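Local coordinates for glycoside hydrolase family protein (Novosphingobium sp. PP1Y, PDB 6Q2F) that acts as an alpha-L-rhamnosidase, a glycoside hydrolase that probably releases terminal alpha-L-rhamnose from rhamnosylated substrates, at residues V641-M646 / D665-T670. Sequence-based numbering, arbitrary orientation.
Sequences VAAESM and DLEFVT. With NA (sodium ion), chain B.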
ATOM      1  N   VAL A 641       0.769 -14.088  -0.726  1.00 21.53           N
ATOM      2  CA  VAL A 641       0.847 -12.669  -0.401  1.00 22.69           C
ATOM      3  C   VAL A 641       1.780 -12.042  -1.419  1.00 26.40           C
ATOM      4  O   VAL A 641       2.989 -12.306  -1.399  1.00 25.97           O
ATOM      5  CB  VAL A 641       1.379 -12.412   1.016  1.00 23.00           C
ATOM      6  CG1 VAL A 641       1.434 -10.921   1.290  1.00 18.84           C
ATOM      7  CG2 VAL A 641       0.549 -13.135   2.068  1.00 23.56           C
ATOM      8  N   ALA A 642       1.239 -11.201  -2.284  1.00 25.22           N
ATOM      9  CA  ALA A 642       2.071 -10.593  -3.306  1.00 24.90           C
ATOM     10  C   ALA A 642       2.488  -9.197  -2.875  1.00 24.77           C
ATOM     11  O   ALA A 642       1.844  -8.551  -2.043  1.00 26.30           O
ATOM     12  CB  ALA A 642       1.343 -10.529  -4.653  1.00 24.93           C
ATOM     13  N   ALA A 643       3.584  -8.731  -3.457  1.00 24.02           N
ATOM     14  CA  ALA A 643       3.955  -7.340  -3.295  1.00 23.86           C
ATOM     15  C   ALA A 643       4.602  -6.811  -4.561  1.00 28.51           C
ATOM     16  O   ALA A 643       5.451  -7.466  -5.170  1.00 26.67           O
ATOM     17  CB  ALA A 643       4.887  -7.144  -2.100  1.00 27.65           C
ATOM     18  N   GLU A 644       4.149  -5.633  -4.956  1.00 24.96           N
ATOM     19  CA  GLU A 644       4.826  -4.774  -5.913  1.00 29.90           C
ATOM     20  C   GLU A 644       6.185  -4.391  -5.330  1.00 29.09           C
ATOM     21  O   GLU A 644       6.271  -3.557  -4.427  1.00 32.99           O
ATOM     22  CB  GLU A 644       3.918  -3.573  -6.207  1.00 22.61           C
ATOM     23  CG  GLU A 644       4.487  -2.479  -7.034  1.00 27.11           C
ATOM     24  CD  GLU A 644       3.534  -1.294  -7.050  1.00 32.35           C
ATOM     25  OE1 GLU A 644       2.340  -1.515  -6.748  1.00 31.25           O
ATOM     26  OE2 GLU A 644       3.988  -0.165  -7.301  1.00 45.37           O
ATOM     27  N   SER A 645       7.254  -5.008  -5.829  1.00 25.61           N
ATOM     28  CA  SER A 645       8.513  -5.117  -5.090  1.00 22.38           C
ATOM     29  C   SER A 645       9.598  -4.239  -5.701  1.00 30.39           C
ATOM     30  O   SER A 645       9.943  -4.394  -6.874  1.00 28.02           O
ATOM     31  CB  SER A 645       9.001  -6.572  -5.028  1.00 22.04           C
ATOM     32  OG  SER A 645       8.063  -7.423  -4.418  1.00 31.46           O
HETATM   33  N   MSE A 646      10.150  -3.349  -4.879  1.00 25.96           N
HETATM   34  CA  MSE A 646      11.439  -2.710  -5.122  1.00 31.13           C
HETATM   35  C   MSE A 646      11.363  -1.599  -6.119  1.00 33.55           C
HETATM   36  O   MSE A 646      12.323  -1.330  -6.868  1.00 35.09           O
HETATM   37  CB  MSE A 646      12.487  -3.737  -5.563  1.00 28.67           C
HETATM   38  CG  MSE A 646      12.798  -4.679  -4.443  1.00 27.93           C
HETATM   39 SE   MSE A 646      14.179  -5.987  -4.821  1.00 38.42          SE
HETATM   40  CE  MSE A 646      13.136  -7.023  -5.836  1.00 27.06           C
ATOM     41  N   ASP A 665      14.249  -9.292   1.542  1.00 25.78           N
ATOM     42  CA  ASP A 665      14.227  -9.918   2.860  1.00 28.16           C
ATOM     43  C   ASP A 665      13.239  -9.204   3.775  1.00 28.43           C
ATOM     44  O   ASP A 665      12.540  -9.844   4.566  1.00 25.73           O
ATOM     45  CB  ASP A 665      15.644  -9.937   3.461  1.00 24.67           C
ATOM     46  CG  ASP A 665      16.604 -10.863   2.694  1.00 30.44           C
ATOM     47  OD1 ASP A 665      16.155 -11.646   1.827  1.00 28.51           O
ATOM     48  OD2 ASP A 665      17.825 -10.822   2.957  1.00 27.34           O
ATOM     49  N   LEU A 666      13.130  -7.883   3.654  1.00 31.10           N
ATOM     50  CA  LEU A 666      12.145  -7.162   4.445  1.00 25.83           C
ATOM     51  C   LEU A 666      10.723  -7.536   4.022  1.00 27.79           C
ATOM     52  O   LEU A 666       9.848  -7.724   4.870  1.00 24.96           O
ATOM     53  CB  LEU A 666      12.392  -5.655   4.326  1.00 27.37           C
ATOM     54  CG  LEU A 666      11.309  -4.806   5.005  1.00 32.91           C
ATOM     55  CD1 LEU A 666      11.294  -5.061   6.546  1.00 30.22           C
ATOM     56  CD2 LEU A 666      11.503  -3.316   4.705  1.00 28.42           C
ATOM     57  N   GLU A 667      10.481  -7.677   2.714  1.00 28.72           N
ATOM     58  CA  GLU A 667       9.178  -8.151   2.259  1.00 26.83           C
ATOM     59  C   GLU A 667       8.895  -9.551   2.786  1.00 32.71           C
ATOM     60  O   GLU A 667       7.780  -9.851   3.242  1.00 29.39           O
ATOM     61  CB  GLU A 667       9.129  -8.157   0.739  1.00 20.54           C
ATOM     62  CG  GLU A 667       9.221  -6.784   0.117  1.00 24.49           C
ATOM     63  CD  GLU A 667       9.213  -6.868  -1.386  1.00 29.07           C
ATOM     64  OE1 GLU A 667       8.539  -7.767  -1.927  1.00 29.04           O
ATOM     65  OE2 GLU A 667       9.892  -6.041  -2.014  1.00 30.14           O
ATOM     66  N   PHE A 668       9.896 -10.430   2.705  1.00 26.71           N
ATOM     67  CA  PHE A 668       9.724 -11.800   3.171  1.00 27.55           C
ATOM     68  C   PHE A 668       9.355 -11.839   4.656  1.00 30.89           C
ATOM     69  O   PHE A 668       8.388 -12.499   5.042  1.00 32.47           O
ATOM     70  CB  PHE A 668      10.998 -12.590   2.898  1.00 29.70           C
ATOM     71  CG  PHE A 668      11.164 -12.997   1.448  1.00 28.80           C
ATOM     72  CD1 PHE A 668      10.066 -13.371   0.691  1.00 25.91           C
ATOM     73  CD2 PHE A 668      12.416 -13.027   0.859  1.00 27.70           C
ATOM     74  CE1 PHE A 668      10.204 -13.767  -0.618  1.00 22.86           C
ATOM     75  CE2 PHE A 668      12.568 -13.400  -0.470  1.00 32.20           C
ATOM     76  CZ  PHE A 668      11.458 -13.779  -1.207  1.00 26.35           C
ATOM     77  N   VAL A 669      10.104 -11.118   5.502  1.00 24.83           N
ATOM     78  CA  VAL A 669       9.883 -11.227   6.943  1.00 23.95           C
ATOM     79  C   VAL A 669       8.602 -10.504   7.371  1.00 27.61           C
ATOM     80  O   VAL A 669       8.090 -10.754   8.466  1.00 27.47           O
ATOM     81  CB  VAL A 669      11.115 -10.707   7.708  1.00 27.79           C
ATOM     82  CG1 VAL A 669      11.100  -9.174   7.824  1.00 24.28           C
ATOM     83  CG2 VAL A 669      11.213 -11.383   9.083  1.00 24.78           C
ATOM     84  N   THR A 670       8.019  -9.659   6.501  1.00 25.14           N
ATOM     85  CA  THR A 670       6.734  -9.045   6.802  1.00 21.76           C
ATOM     86  C   THR A 670       5.555  -9.912   6.383  1.00 30.15           C
ATOM     87  O   THR A 670       4.425  -9.642   6.806  1.00 32.34           O
ATOM     88  CB  THR A 670       6.644  -7.676   6.135  1.00 24.26           C
ATOM     89  OG1 THR A 670       7.835  -6.941   6.434  1.00 25.06           O
ATOM     90  CG2 THR A 670       5.420  -6.867   6.673  1.00 28.02           C
TER
HETATM   91 NA    NA B1201       0.499   0.226  -6.278  1.00 37.66          NA
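E667 reaches from helix 657-670 to S645 on strand 642-649, and nearly all of this small buried contact runs through that one side chain. CB leaves the helix toward the strand. CG lies beside the backbone N (chi1 -65°), and the chain runs straight on through CD (chi2 178°), enough to span the 9.8 Å between the axes of segments 642-646 and 665-670. M626 of helix 620-636 and L609 of strand 604-610 also touch this side chain. E667 CD lies 3.3 Å from S645 OG. At the tip, E667 OE1 and S645 OG form a hydrogen bond of 2.6 Å, while E667 OE2 lies 3.2 Å from S645 CB. The methyl of A643, its CB, sits 3.7 Å from E667 OE1, small enough to let the carboxylate close on the strand. Selenomethionine M646 crosses the glutamate at about a right angle, its CG 4.0 Å from E667 OE2. Serine suits its place because its short arm turns OG beside its own backbone N, where S645 OG also lies 2.7 Å from A643 O. An alanine in place of E667 would remove the carboxylate, and would probably cost S645 OG its partner on the helix and open a gap beside the A643 methyl. Strand and helix belong to a beta-alpha-beta unit of the (beta/alpha)8 barrel. A643 and S645 face the helix, whereas E644 points away and E644 OE1 binds sodium at 2.6 Å, alongside D503, S504, E583 and E586. One hydroxyl proton on S645 cannot fully serve both nearby acceptors, so burial and a shared donor may raise the pKa of E667.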